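Local coordinates for alpha-1,2-mannosidase (Bacteroides thetaiotaomicron, PDB 2WW2), which hydrolyses alpha-mannosides with inversion of configuration, as a member of the calcium-dependent glycoside hydrolase family 92 from a human gut symbiont, at residues Tyr183-Phe188 with Gln242-Phe247; Ser314-Asn319 with Asn362-Met367; Gln476-Tyr481 with Val526-Glu531. All blocks are in the same frame, centred on the assembly; numbering follows the deposited sequence.

Contact 1 of 3, residues Tyr183-Phe188 with Gln242-Phe247; sequences YFMMEF and QAAINF
Met185 and Phe247 carry this contact between strand 183-188 and helix 242-247. The methyl CE of Met185 sits almost over the middle of the Phe247 ring, 3.8 Å from its centroid and 9° off the ring normal, a CH-pi contact. SD of Met185 lies obliquely to the same ring, 4.5 Å from its centroid, which makes the pair a Met-aromatic contact, and it also rests 3.7 Å from CA of Ala244. A bend at the last torsion of Met185 (chi3 -77°) folds the methyl back over the ring. At the far rim, CB of Glu187 packs 3.7 Å from CZ of Phe247, and OE1 of Glu187 lies in the ring plane at the edge, also 3.7 Å from CZ. Towards the start of the strand, CB of Ala243 comes within 3.3 Å of the backbone O of Tyr183. The axes of segments 183-188 and 242-247 approach to 7.9 Å and run at 43° to each other. Strand 229-236 pairs with strand 183-188 and supplies Arg232, which forms a salt bridge with Glu187 OE1 and touches Phe247. The contact lays helix 240-250, which follows strand 229-236, against the strand pair 183-188 and 229-236 of the N-terminal beta-rich region. Its chemistry is mostly apolar: sulfur, methyl and ring fill the interface, while the carboxylate at its margin finds its charge partner in the neighbouring strand.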
ATOM      1  N   TYR A 183      22.951 -45.609  -4.069  1.00  8.51           N
ATOM      2  CA  TYR A 183      22.909 -46.934  -4.699  1.00  9.04           C
ATOM      3  C   TYR A 183      21.541 -47.516  -4.423  1.00  9.28           C
ATOM      4  O   TYR A 183      21.151 -47.652  -3.262  1.00  9.32           O
ATOM      5  CB  TYR A 183      23.995 -47.822  -4.089  1.00  9.20           C
ATOM      6  CG  TYR A 183      25.374 -47.208  -4.191  1.00  9.45           C
ATOM      7  CD1 TYR A 183      26.114 -47.310  -5.365  1.00 10.94           C
ATOM      8  CD2 TYR A 183      25.918 -46.484  -3.134  1.00 10.79           C
ATOM      9  CE1 TYR A 183      27.392 -46.734  -5.474  1.00 11.67           C
ATOM     10  CE2 TYR A 183      27.198 -45.904  -3.233  1.00 11.34           C
ATOM     11  CZ  TYR A 183      27.914 -46.035  -4.404  1.00 12.55           C
ATOM     12  OH  TYR A 183      29.152 -45.459  -4.519  1.00 13.01           O
ATOM     13  N   PHE A 184      20.792 -47.841  -5.473  1.00  9.03           N
ATOM     14  CA  PHE A 184      19.422 -48.300  -5.265  1.00  9.16           C
ATOM     15  C   PHE A 184      19.188 -49.701  -5.833  1.00  9.80           C
ATOM     16  O   PHE A 184      19.952 -50.190  -6.674  1.00  8.74           O
ATOM     17  CB  PHE A 184      18.412 -47.291  -5.828  1.00  8.71           C
ATOM     18  CG  PHE A 184      18.517 -47.078  -7.323  1.00  9.43           C
ATOM     19  CD1 PHE A 184      17.887 -47.950  -8.214  1.00 11.30           C
ATOM     20  CD2 PHE A 184      19.215 -45.995  -7.837  1.00 10.86           C
ATOM     21  CE1 PHE A 184      17.973 -47.744  -9.596  1.00 11.69           C
ATOM     22  CE2 PHE A 184      19.317 -45.779  -9.219  1.00  9.57           C
ATOM     23  CZ  PHE A 184      18.697 -46.649 -10.102  1.00  9.03           C
ATOM     24  N   MET A 185      18.147 -50.365  -5.333  1.00 10.30           N
ATOM     25  CA  MET A 185      17.744 -51.649  -5.893  1.00 11.37           C
ATOM     26  C   MET A 185      16.255 -51.808  -5.737  1.00 11.10           C
ATOM     27  O   MET A 185      15.639 -51.249  -4.813  1.00 10.56           O
ATOM     28  CB  MET A 185      18.477 -52.844  -5.256  1.00 12.29           C
ATOM     29  CG  MET A 185      18.079 -53.189  -3.835  1.00 14.93           C
ATOM     30  SD  MET A 185      18.589 -54.865  -3.317  1.00 19.25           S
ATOM     31  CE  MET A 185      17.397 -55.921  -4.119  1.00 20.50           C
ATOM     32  N   MET A 186      15.678 -52.575  -6.648  1.00 10.49           N
ATOM     33  CA  MET A 186      14.252 -52.829  -6.586  1.00 10.47           C
ATOM     34  C   MET A 186      13.915 -54.205  -7.134  1.00 10.13           C
ATOM     35  O   MET A 186      14.669 -54.793  -7.915  1.00  9.88           O
ATOM     36  CB  MET A 186      13.484 -51.744  -7.333  1.00 10.54           C
ATOM     37  CG  MET A 186      13.712 -51.730  -8.804  1.00 11.35           C
ATOM     38  SD  MET A 186      12.915 -50.308  -9.577  1.00 16.84           S
ATOM     39  CE  MET A 186      14.124 -49.049  -9.189  1.00 12.08           C
ATOM     40  N   GLU A 187      12.780 -54.722  -6.704  1.00  9.35           N
ATOM     41  CA  GLU A 187      12.385 -56.050  -7.096  1.00  9.50           C
ATOM     42  C   GLU A 187      10.938 -55.974  -7.530  1.00  9.55           C
ATOM     43  O   GLU A 187      10.177 -55.210  -6.946  1.00  8.87           O
ATOM     44  CB  GLU A 187      12.528 -56.980  -5.896  1.00 10.36           C
ATOM     45  CG  GLU A 187      12.112 -58.416  -6.184  1.00 11.52           C
ATOM     46  CD  GLU A 187      12.027 -59.246  -4.922  1.00 14.92           C
ATOM     47  OE1 GLU A 187      11.338 -58.836  -3.967  1.00 17.33           O
ATOM     48  OE2 GLU A 187      12.655 -60.307  -4.884  1.00 16.89           O
ATOM     49  N   PHE A 188      10.574 -56.733  -8.569  1.00  8.75           N
ATOM     50  CA  PHE A 188       9.208 -56.753  -9.083  1.00  8.88           C
ATOM     51  C   PHE A 188       8.603 -58.127  -8.803  1.00  8.90           C
ATOM     52  O   PHE A 188       9.295 -59.159  -8.872  1.00  8.39           O
ATOM     53  CB  PHE A 188       9.192 -56.438 -10.591  1.00  8.77           C
ATOM     54  CG  PHE A 188       9.745 -55.065 -10.924  1.00 10.06           C
ATOM     55  CD1 PHE A 188       8.896 -53.980 -11.079  1.00  9.11           C
ATOM     56  CD2 PHE A 188      11.108 -54.854 -11.028  1.00 10.97           C
ATOM     57  CE1 PHE A 188       9.397 -52.708 -11.362  1.00  9.12           C
ATOM     58  CE2 PHE A 188      11.620 -53.583 -11.310  1.00 11.87           C
ATOM     59  CZ  PHE A 188      10.764 -52.514 -11.482  1.00 11.07           C
ATOM     60  N   GLN A 242      25.150 -52.375   1.026  1.00 10.11           N
ATOM     61  CA  GLN A 242      24.354 -51.825   2.119  1.00  9.66           C
ATOM     62  C   GLN A 242      22.922 -51.578   1.648  1.00  9.38           C
ATOM     63  O   GLN A 242      21.982 -51.702   2.428  1.00  9.51           O
ATOM     64  CB  GLN A 242      24.967 -50.530   2.662  1.00  9.44           C
ATOM     65  CG  GLN A 242      24.201 -49.934   3.845  1.00  9.87           C
ATOM     66  CD  GLN A 242      24.168 -50.852   5.070  1.00 11.34           C
ATOM     67  OE1 GLN A 242      25.197 -51.410   5.475  1.00 10.19           O
ATOM     68  NE2 GLN A 242      22.991 -50.988   5.681  1.00 10.50           N
ATOM     69  N   ALA A 243      22.750 -51.221   0.381  1.00  8.87           N
ATOM     70  CA  ALA A 243      21.384 -51.045  -0.144  1.00  9.93           C
ATOM     71  C   ALA A 243      20.615 -52.367  -0.046  1.00  9.64           C
ATOM     72  O   ALA A 243      19.413 -52.385   0.245  1.00 10.75           O
ATOM     73  CB  ALA A 243      21.406 -50.529  -1.586  1.00  9.52           C
ATOM     74  N   ALA A 244      21.313 -53.481  -0.259  1.00 10.29           N
ATOM     75  CA  ALA A 244      20.655 -54.790  -0.200  1.00  9.80           C
ATOM     76  C   ALA A 244      20.318 -55.159   1.242  1.00  9.88           C
ATOM     77  O   ALA A 244      19.278 -55.749   1.516  1.00  9.86           O
ATOM     78  CB  ALA A 244      21.520 -55.862  -0.861  1.00  9.80           C
ATOM     79  N   ILE A 245      21.197 -54.806   2.173  1.00  9.71           N
ATOM     80  CA  ILE A 245      20.897 -54.996   3.597  1.00  9.53           C
ATOM     81  C   ILE A 245      19.643 -54.197   4.004  1.00  9.38           C
ATOM     82  O   ILE A 245      18.735 -54.731   4.671  1.00  8.78           O
ATOM     83  CB  ILE A 245      22.110 -54.565   4.467  1.00  9.31           C
ATOM     84  CG1 ILE A 245      23.270 -55.545   4.265  1.00 10.98           C
ATOM     85  CG2 ILE A 245      21.727 -54.475   5.946  1.00 10.36           C
ATOM     86  CD1 ILE A 245      24.626 -55.028   4.760  1.00 13.20           C
ATOM     87  N   ASN A 246      19.598 -52.925   3.606  1.00  8.81           N
ATOM     88  CA  ASN A 246      18.435 -52.072   3.864  1.00  9.57           C
ATOM     89  C   ASN A 246      17.175 -52.688   3.275  1.00  9.52           C
ATOM     90  O   ASN A 246      16.148 -52.740   3.939  1.00  9.72           O
ATOM     91  CB  ASN A 246      18.623 -50.661   3.282  1.00  8.97           C
ATOM     92  CG  ASN A 246      19.755 -49.900   3.957  1.00  9.12           C
ATOM     93  OD1 ASN A 246      20.229 -50.308   5.014  1.00 10.08           O
ATOM     94  ND2 ASN A 246      20.179 -48.788   3.358  1.00  7.41           N
ATOM     95  N   PHE A 247      17.270 -53.148   2.026  1.00 10.33           N
ATOM     96  CA  PHE A 247      16.141 -53.801   1.341  1.00 10.08           C
ATOM     97  C   PHE A 247      15.658 -55.014   2.135  1.00 10.70           C
ATOM     98  O   PHE A 247      14.455 -55.186   2.386  1.00 10.02           O
ATOM     99  CB  PHE A 247      16.575 -54.244  -0.063  1.00  9.95           C
ATOM    100  CG  PHE A 247      15.498 -54.969  -0.858  1.00  9.81           C
ATOM    101  CD1 PHE A 247      14.731 -54.287  -1.816  1.00  8.60           C
ATOM    102  CD2 PHE A 247      15.282 -56.329  -0.678  1.00 10.78           C
ATOM    103  CE1 PHE A 247      13.756 -54.949  -2.562  1.00  8.38           C
ATOM    104  CE2 PHE A 247      14.304 -56.997  -1.414  1.00  9.55           C
ATOM    105  CZ  PHE A 247      13.546 -56.306  -2.363  1.00  8.79           C
TER

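Contact 2 of 3, residues Ser314-Asn319 with Asn362-Met367; sequences SPYDGN and NESGFM
The loop 314-319 meets the C-terminal end of the helix that closes at Ser364, with the CA atoms of Tyr316 and Ser364 and those of Asp317 and Glu363 each 5.7 Å apart, and a water that donates to both Tyr316 O and Glu363 O joins the two backbones. Glu363 carries most of the side-chain contact. OE1 of Glu363 accepts a 2.6 Å hydrogen bond from OG of Ser314, arriving 43° out of the carboxylate plane, while OE2 of Glu363 is hydrogen-bonded to OH of Tyr312 from the strand leading into the loop. The same Ser314 OG receives the backbone N of Tyr316 and of Asp317, an ST turn and an ST motif that curl the loop around the hydroxyl; chi1 of 173° puts OG opposite the backbone N, facing both amides. Asp317 OD1 closes an Asx turn with Asn319 N. The loop thus forms a compact connection in the catalytic domain between strands 310-313 and 320-322, set against the end of helix 347-364, where Gly365 leaves helical geometry with positive phi. CB of Tyr316 packs 3.9 Å from CB of both Glu363 and Ser364, and its ring meets His375 edge-to-face. Asp317 OD2 lies 3.4 Å from CG of Glu363, and Asp317 OD1 stays 4.6 Å from Glu363 OE1, a proximity of like charges that the Ser314 and Tyr312 hydroxyls probably ease.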
ATOM      1  N   SER A 314      29.710 -40.211   5.170  1.00  8.99           N
ATOM      2  CA  SER A 314      29.810 -38.807   5.530  1.00  9.00           C
ATOM      3  C   SER A 314      29.693 -37.906   4.309  1.00  9.65           C
ATOM      4  O   SER A 314      30.510 -38.015   3.382  1.00  9.36           O
ATOM      5  CB  SER A 314      31.155 -38.524   6.206  1.00  8.92           C
ATOM      6  OG  SER A 314      31.289 -37.126   6.395  1.00  9.01           O
ATOM      7  N   PRO A 315      28.703 -36.985   4.308  1.00  9.83           N
ATOM      8  CA  PRO A 315      28.662 -36.079   3.173  1.00  9.63           C
ATOM      9  C   PRO A 315      29.661 -34.949   3.363  1.00  9.50           C
ATOM     10  O   PRO A 315      29.684 -34.031   2.544  1.00  9.94           O
ATOM     11  CB  PRO A 315      27.222 -35.536   3.191  1.00  8.92           C
ATOM     12  CG  PRO A 315      26.847 -35.544   4.654  1.00 10.07           C
ATOM     13  CD  PRO A 315      27.610 -36.732   5.270  1.00  9.93           C
ATOM     14  N   TYR A 316      30.470 -35.015   4.430  1.00  9.56           N
ATOM     15  CA  TYR A 316      31.526 -34.030   4.665  1.00 10.13           C
ATOM     16  C   TYR A 316      32.913 -34.501   4.230  1.00 10.57           C
ATOM     17  O   TYR A 316      33.694 -33.700   3.709  1.00 10.99           O
ATOM     18  CB  TYR A 316      31.547 -33.547   6.130  1.00  9.32           C
ATOM     19  CG  TYR A 316      30.233 -32.876   6.503  1.00 10.28           C
ATOM     20  CD1 TYR A 316      29.995 -31.545   6.173  1.00  8.75           C
ATOM     21  CD2 TYR A 316      29.212 -33.596   7.121  1.00  8.73           C
ATOM     22  CE1 TYR A 316      28.789 -30.945   6.464  1.00  9.34           C
ATOM     23  CE2 TYR A 316      28.010 -32.996   7.428  1.00  8.95           C
ATOM     24  CZ  TYR A 316      27.810 -31.670   7.097  1.00  8.63           C
ATOM     25  OH  TYR A 316      26.621 -31.058   7.378  1.00 10.09           O
ATOM     26  N   ASP A 317      33.223 -35.782   4.422  1.00 10.76           N
ATOM     27  CA  ASP A 317      34.543 -36.284   4.020  1.00 10.53           C
ATOM     28  C   ASP A 317      34.474 -37.505   3.095  1.00 11.24           C
ATOM     29  O   ASP A 317      35.501 -38.000   2.642  1.00 10.97           O
ATOM     30  CB  ASP A 317      35.475 -36.517   5.228  1.00 10.51           C
ATOM     31  CG  ASP A 317      35.084 -37.719   6.084  1.00 10.36           C
ATOM     32  OD1 ASP A 317      34.189 -38.519   5.720  1.00 10.35           O
ATOM     33  OD2 ASP A 317      35.702 -37.875   7.151  1.00 10.13           O
ATOM     34  N   GLY A 318      33.261 -37.987   2.813  1.00 10.85           N
ATOM     35  CA  GLY A 318      33.094 -39.086   1.858  1.00 11.27           C
ATOM     36  C   GLY A 318      33.505 -40.484   2.321  1.00 11.87           C
ATOM     37  O   GLY A 318      33.434 -41.447   1.548  1.00 11.61           O
ATOM     38  N   ASN A 319      33.944 -40.598   3.569  1.00 11.85           N
ATOM     39  CA  ASN A 319      34.231 -41.896   4.169  1.00 12.14           C
ATOM     40  C   ASN A 319      33.035 -42.432   4.954  1.00 12.19           C
ATOM     41  O   ASN A 319      32.103 -41.682   5.253  1.00 11.99           O
ATOM     42  CB  ASN A 319      35.458 -41.771   5.064  1.00 12.60           C
ATOM     43  CG  ASN A 319      36.701 -41.435   4.274  1.00 13.79           C
ATOM     44  OD1 ASN A 319      37.506 -40.600   4.676  1.00 17.74           O
ATOM     45  ND2 ASN A 319      36.854 -42.073   3.134  1.00 13.87           N
ATOM     46  N   ASN A 362      34.102 -32.536  13.073  1.00 10.21           N
ATOM     47  CA  ASN A 362      35.317 -33.349  13.031  1.00 10.78           C
ATOM     48  C   ASN A 362      35.689 -33.687  11.583  1.00 10.80           C
ATOM     49  O   ASN A 362      36.859 -33.696  11.217  1.00 10.88           O
ATOM     50  CB  ASN A 362      35.160 -34.639  13.857  1.00 10.83           C
ATOM     51  CG  ASN A 362      35.158 -34.375  15.352  1.00 11.47           C
ATOM     52  OD1 ASN A 362      35.724 -33.389  15.813  1.00 12.64           O
ATOM     53  ND2 ASN A 362      34.531 -35.260  16.114  1.00 11.63           N
ATOM     54  N   GLU A 363      34.676 -33.952  10.766  1.00 10.29           N
ATOM     55  CA  GLU A 363      34.890 -34.370   9.385  1.00 10.51           C
ATOM     56  C   GLU A 363      35.198 -33.226   8.409  1.00 10.57           C
ATOM     57  O   GLU A 363      35.740 -33.474   7.331  1.00 11.54           O
ATOM     58  CB  GLU A 363      33.681 -35.191   8.902  1.00  9.90           C
ATOM     59  CG  GLU A 363      33.640 -36.559   9.538  1.00 10.75           C
ATOM     60  CD  GLU A 363      32.236 -37.107   9.729  1.00 10.96           C
ATOM     61  OE1 GLU A 363      31.328 -36.779   8.935  1.00 11.10           O
ATOM     62  OE2 GLU A 363      32.041 -37.884  10.677  1.00 12.62           O
ATOM     63  N   SER A 364      34.866 -31.988   8.765  1.00  9.57           N
ATOM     64  CA  SER A 364      35.002 -30.873   7.815  1.00  9.72           C
ATOM     65  C   SER A 364      35.733 -29.639   8.341  1.00  9.54           C
ATOM     66  O   SER A 364      36.123 -28.770   7.563  1.00  9.27           O
ATOM     67  CB  SER A 364      33.620 -30.423   7.323  1.00  9.70           C
ATOM     68  OG  SER A 364      32.976 -29.654   8.317  1.00 10.12           O
ATOM     69  N   GLY A 365      35.874 -29.524   9.654  1.00  9.61           N
ATOM     70  CA  GLY A 365      36.499 -28.323  10.232  1.00  9.09           C
ATOM     71  C   GLY A 365      35.504 -27.269  10.702  1.00  9.20           C
ATOM     72  O   GLY A 365      35.866 -26.369  11.476  1.00  9.02           O
ATOM     73  N   PHE A 366      34.251 -27.374  10.247  1.00  8.48           N
ATOM     74  CA  PHE A 366      33.216 -26.430  10.658  1.00  7.85           C
ATOM     75  C   PHE A 366      31.935 -27.164  11.024  1.00  8.17           C
ATOM     76  O   PHE A 366      31.611 -28.195  10.434  1.00  7.71           O
ATOM     77  CB  PHE A 366      32.892 -25.436   9.526  1.00  7.34           C
ATOM     78  CG  PHE A 366      33.967 -24.387   9.285  1.00  8.94           C
ATOM     79  CD1 PHE A 366      33.953 -23.188   9.984  1.00  8.38           C
ATOM     80  CD2 PHE A 366      34.950 -24.587   8.324  1.00  9.03           C
ATOM     81  CE1 PHE A 366      34.910 -22.204   9.759  1.00 10.37           C
ATOM     82  CE2 PHE A 366      35.918 -23.614   8.088  1.00 10.51           C
ATOM     83  CZ  PHE A 366      35.903 -22.418   8.817  1.00  9.90           C
ATOM     84  N   MET A 367      31.170 -26.609  11.954  1.00  8.09           N
ATOM     85  CA  MET A 367      29.813 -27.091  12.157  1.00  8.25           C
ATOM     86  C   MET A 367      28.944 -26.629  10.994  1.00  8.04           C
ATOM     87  O   MET A 367      29.170 -25.558  10.421  1.00  8.63           O
ATOM     88  CB  MET A 367      29.226 -26.567  13.469  1.00  7.99           C
ATOM     89  CG  MET A 367      29.996 -27.019  14.703  1.00  8.98           C
ATOM     90  SD  MET A 367      29.143 -26.550  16.227  1.00 11.18           S
ATOM     91  CE  MET A 367      29.548 -24.802  16.311  1.00  8.49           C
TER
HETATM   92  O   HOH W   1      36.626 -33.064   4.595  1.00 32.64           O

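Contact 3 of 3, residues Gln476-Tyr481 with Val526-Glu531; sequences QKAPNY and VFHDPE
Chi1 of 65° sets CG of Tyr481 between its backbone N and carbonyl carbon, aiming the ring at segment 526-531, and a similar chi1 of 62° swings the His528 imidazole towards Ala478. NE2 of His528 donates to the backbone O of Ala478 at 2.8 Å, nearly straight at 172°, with the acceptor in the plane of the imidazole. The Tyr481 hydroxyl OH donates to OD2 of Asp529 at 2.6 Å, approaching from above the carboxylate plane; ring and carboxylate stand almost perpendicular. Val526 covers one face of the Tyr481 ring: its CG1 lies over the centre, 3.5 Å from the centroid, in a CH-pi contact. The carbonyl O of Pro479 lies above the opposite face, towards the rim. The Tyr481 and His528 rings meet obliquely, with CD2 of Tyr481 4.0 Å from NE2 of His528. A phenylalanine in place of Tyr481 would probably leave Asp529 OD2 without its hydroxyl donor and cut the polar tie to the helix start. Asp529 is the N-cap of helix 530-537; its other oxygen, OD1, takes the backbone N of Gly532 in that helix and that of Ser736 in the C-terminal tail. Through the bonds of His528 and Asp529, the type I beta turn 526-529 ties the loop after helix 468-475 to the start of helix 530-537, while helix 444-465 packs on Ala478, Tyr481 and His528. The chemistry implies a buried interface in which the carboxylate is shared by a phenol and two backbone amides, donors likely to stabilise its negative charge.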
ATOM      1  N   GLN A 476      30.471 -10.275  26.986  1.00 10.41           N
ATOM      2  CA  GLN A 476      30.805  -8.928  26.518  1.00 11.03           C
ATOM      3  C   GLN A 476      30.278  -8.655  25.114  1.00 11.11           C
ATOM      4  O   GLN A 476      30.105  -7.502  24.736  1.00 11.93           O
ATOM      5  CB  GLN A 476      32.317  -8.677  26.568  1.00 11.07           C
ATOM      6  N   LYS A 477      30.005  -9.702  24.337  1.00 11.38           N
ATOM      7  CA  LYS A 477      29.506  -9.506  22.974  1.00 11.46           C
ATOM      8  C   LYS A 477      27.978  -9.619  22.874  1.00 11.68           C
ATOM      9  O   LYS A 477      27.373  -9.177  21.886  1.00 12.51           O
ATOM     10  CB  LYS A 477      30.175 -10.493  22.013  1.00 12.07           C
ATOM     11  CG  LYS A 477      31.710 -10.508  22.078  1.00 12.33           C
ATOM     12  CD  LYS A 477      32.241 -11.645  21.179  1.00 13.88           C
ATOM     13  CE  LYS A 477      33.722 -11.945  21.424  1.00 18.63           C
ATOM     14  NZ  LYS A 477      34.290 -12.714  20.283  1.00 20.28           N
ATOM     15  N   ALA A 478      27.361 -10.210  23.892  1.00 10.52           N
ATOM     16  CA  ALA A 478      25.916 -10.410  23.920  1.00 10.58           C
ATOM     17  C   ALA A 478      25.124  -9.126  23.653  1.00 10.44           C
ATOM     18  O   ALA A 478      24.090  -9.171  22.998  1.00 10.27           O
ATOM     19  CB  ALA A 478      25.478 -11.052  25.258  1.00  9.83           C
ATOM     20  N   PRO A 479      25.603  -7.972  24.167  1.00 10.75           N
ATOM     21  CA  PRO A 479      24.888  -6.719  23.911  1.00 10.56           C
ATOM     22  C   PRO A 479      25.284  -6.010  22.604  1.00 10.25           C
ATOM     23  O   PRO A 479      24.971  -4.838  22.443  1.00  9.76           O
ATOM     24  CB  PRO A 479      25.276  -5.821  25.113  1.00 10.17           C
ATOM     25  CG  PRO A 479      26.377  -6.551  25.848  1.00 11.51           C
ATOM     26  CD  PRO A 479      26.733  -7.800  25.099  1.00 10.92           C
ATOM     27  N   ASN A 480      25.975  -6.696  21.697  1.00 10.55           N
ATOM     28  CA  ASN A 480      26.455  -6.046  20.479  1.00 10.60           C
ATOM     29  C   ASN A 480      25.292  -5.555  19.614  1.00 10.94           C
ATOM     30  O   ASN A 480      25.487  -4.688  18.771  1.00 10.78           O
ATOM     31  CB  ASN A 480      27.378  -6.956  19.659  1.00 11.14           C
ATOM     32  CG  ASN A 480      28.834  -6.878  20.109  1.00 11.58           C
ATOM     33  OD1 ASN A 480      29.219  -5.974  20.857  1.00 10.61           O
ATOM     34  ND2 ASN A 480      29.655  -7.815  19.636  1.00 12.38           N
ATOM     35  N   TYR A 481      24.092  -6.102  19.819  1.00 10.28           N
ATOM     36  CA  TYR A 481      22.916  -5.582  19.115  1.00 10.50           C
ATOM     37  C   TYR A 481      22.761  -4.076  19.330  1.00 10.94           C
ATOM     38  O   TYR A 481      22.256  -3.347  18.451  1.00 10.77           O
ATOM     39  CB  TYR A 481      21.624  -6.303  19.536  1.00  9.92           C
ATOM     40  CG  TYR A 481      21.223  -6.093  20.978  1.00 10.87           C
ATOM     41  CD1 TYR A 481      20.422  -5.021  21.340  1.00 11.47           C
ATOM     42  CD2 TYR A 481      21.648  -6.965  21.978  1.00 10.29           C
ATOM     43  CE1 TYR A 481      20.049  -4.819  22.658  1.00 11.47           C
ATOM     44  CE2 TYR A 481      21.281  -6.773  23.317  1.00 10.62           C
ATOM     45  CZ  TYR A 481      20.487  -5.692  23.641  1.00 11.25           C
ATOM     46  OH  TYR A 481      20.111  -5.479  24.945  1.00 12.57           O
ATOM     47  N   VAL A 526      16.200  -9.656  19.167  1.00 10.64           N
ATOM     48  CA  VAL A 526      16.984  -9.614  20.399  1.00 11.58           C
ATOM     49  C   VAL A 526      16.279 -10.507  21.421  1.00 11.77           C
ATOM     50  O   VAL A 526      15.807 -10.044  22.451  1.00 13.12           O
ATOM     51  CB  VAL A 526      17.110  -8.168  20.945  1.00 11.25           C
ATOM     52  CG1 VAL A 526      18.170  -8.087  22.068  1.00 10.58           C
ATOM     53  CG2 VAL A 526      17.485  -7.206  19.809  1.00 11.13           C
ATOM     54  N   PHE A 527      16.195 -11.791  21.138  1.00 11.58           N
ATOM     55  CA  PHE A 527      15.412 -12.647  22.018  1.00 11.65           C
ATOM     56  C   PHE A 527      16.141 -13.081  23.286  1.00 10.56           C
ATOM     57  O   PHE A 527      15.511 -13.579  24.196  1.00  9.85           O
ATOM     58  CB  PHE A 527      14.820 -13.847  21.269  1.00 13.23           C
ATOM     59  CG  PHE A 527      15.520 -14.166  19.994  1.00 14.29           C
ATOM     60  CD1 PHE A 527      16.598 -15.036  19.990  1.00 17.41           C
ATOM     61  CD2 PHE A 527      15.103 -13.599  18.807  1.00 17.02           C
ATOM     62  CE1 PHE A 527      17.249 -15.334  18.812  1.00 17.27           C
ATOM     63  CE2 PHE A 527      15.764 -13.896  17.601  1.00 18.67           C
ATOM     64  CZ  PHE A 527      16.832 -14.767  17.622  1.00 15.04           C
ATOM     65  N   HIS A 528      17.455 -12.884  23.341  1.00  9.83           N
ATOM     66  CA  HIS A 528      18.197 -13.108  24.581  1.00  9.82           C
ATOM     67  C   HIS A 528      18.131 -11.897  25.524  1.00  9.59           C
ATOM     68  O   HIS A 528      18.597 -11.960  26.676  1.00  8.90           O
ATOM     69  CB  HIS A 528      19.654 -13.493  24.286  1.00  9.60           C
ATOM     70  CG  HIS A 528      20.434 -12.435  23.566  1.00 10.03           C
ATOM     71  ND1 HIS A 528      20.153 -12.043  22.273  1.00  9.68           N
ATOM     72  CD2 HIS A 528      21.513 -11.707  23.954  1.00  9.29           C
ATOM     73  CE1 HIS A 528      21.012 -11.110  21.899  1.00 10.45           C
ATOM     74  NE2 HIS A 528      21.845 -10.879  22.907  1.00  9.94           N
ATOM     75  N   ASP A 529      17.533 -10.798  25.063  1.00  9.36           N
ATOM     76  CA  ASP A 529      17.492  -9.588  25.893  1.00  9.13           C
ATOM     77  C   ASP A 529      16.307  -8.648  25.594  1.00  9.54           C
ATOM     78  O   ASP A 529      16.504  -7.484  25.265  1.00  9.67           O
ATOM     79  CB  ASP A 529      18.817  -8.821  25.748  1.00  9.10           C
ATOM     80  CG  ASP A 529      19.102  -7.909  26.932  1.00 10.06           C
ATOM     81  OD1 ASP A 529      18.295  -7.890  27.898  1.00  7.51           O
ATOM     82  OD2 ASP A 529      20.146  -7.214  26.903  1.00 11.15           O
ATOM     83  N   PRO A 530      15.068  -9.147  25.712  1.00  9.22           N
ATOM     84  CA  PRO A 530      13.938  -8.246  25.492  1.00  9.75           C
ATOM     85  C   PRO A 530      13.990  -6.998  26.393  1.00  9.94           C
ATOM     86  O   PRO A 530      13.612  -5.918  25.953  1.00  9.75           O
ATOM     87  CB  PRO A 530      12.726  -9.117  25.835  1.00  9.62           C
ATOM     88  CG  PRO A 530      13.186 -10.528  25.522  1.00 10.18           C
ATOM     89  CD  PRO A 530      14.644 -10.531  25.971  1.00  9.64           C
ATOM     90  N   GLU A 531      14.442  -7.144  27.643  1.00  9.45           N
ATOM     91  CA  GLU A 531      14.505  -5.992  28.536  1.00 10.56           C
ATOM     92  C   GLU A 531      15.510  -4.969  28.002  1.00 10.67           C
ATOM     93  O   GLU A 531      15.254  -3.763  28.027  1.00 11.43           O
ATOM     94  CB  GLU A 531      14.857  -6.421  29.971  1.00 10.13           C
ATOM     95  CG  GLU A 531      14.933  -5.277  30.982  1.00 12.54           C
ATOM     96  CD  GLU A 531      13.593  -4.559  31.200  1.00 14.48           C
ATOM     97  OE1 GLU A 531      12.512  -5.164  30.992  1.00 14.64           O
ATOM     98  OE2 GLU A 531      13.632  -3.377  31.601  1.00 14.83           O
TER

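The three contacts follow one another along the chain without overlap. Contact 1 joins a strand of the N-terminal beta domain to helix 240-250, whereas contacts 2 and 3 both lie inside the catalytic domain. Centres of contacts 1 and 2 are about 26 Å apart, with nearest atoms about 8 Å apart; contacts 2 and 3 are about 32 Å apart between centres. Contacts 1 and 3, about 51 Å apart between centres, lie on opposite sides of the chain's centre. Together they run across the chain: contact 1 ties the beta domain to the helix after it, while contacts 2 and 3 fix loops against the end of helix 347-364 and the start of helix 530-537, each without touching the others.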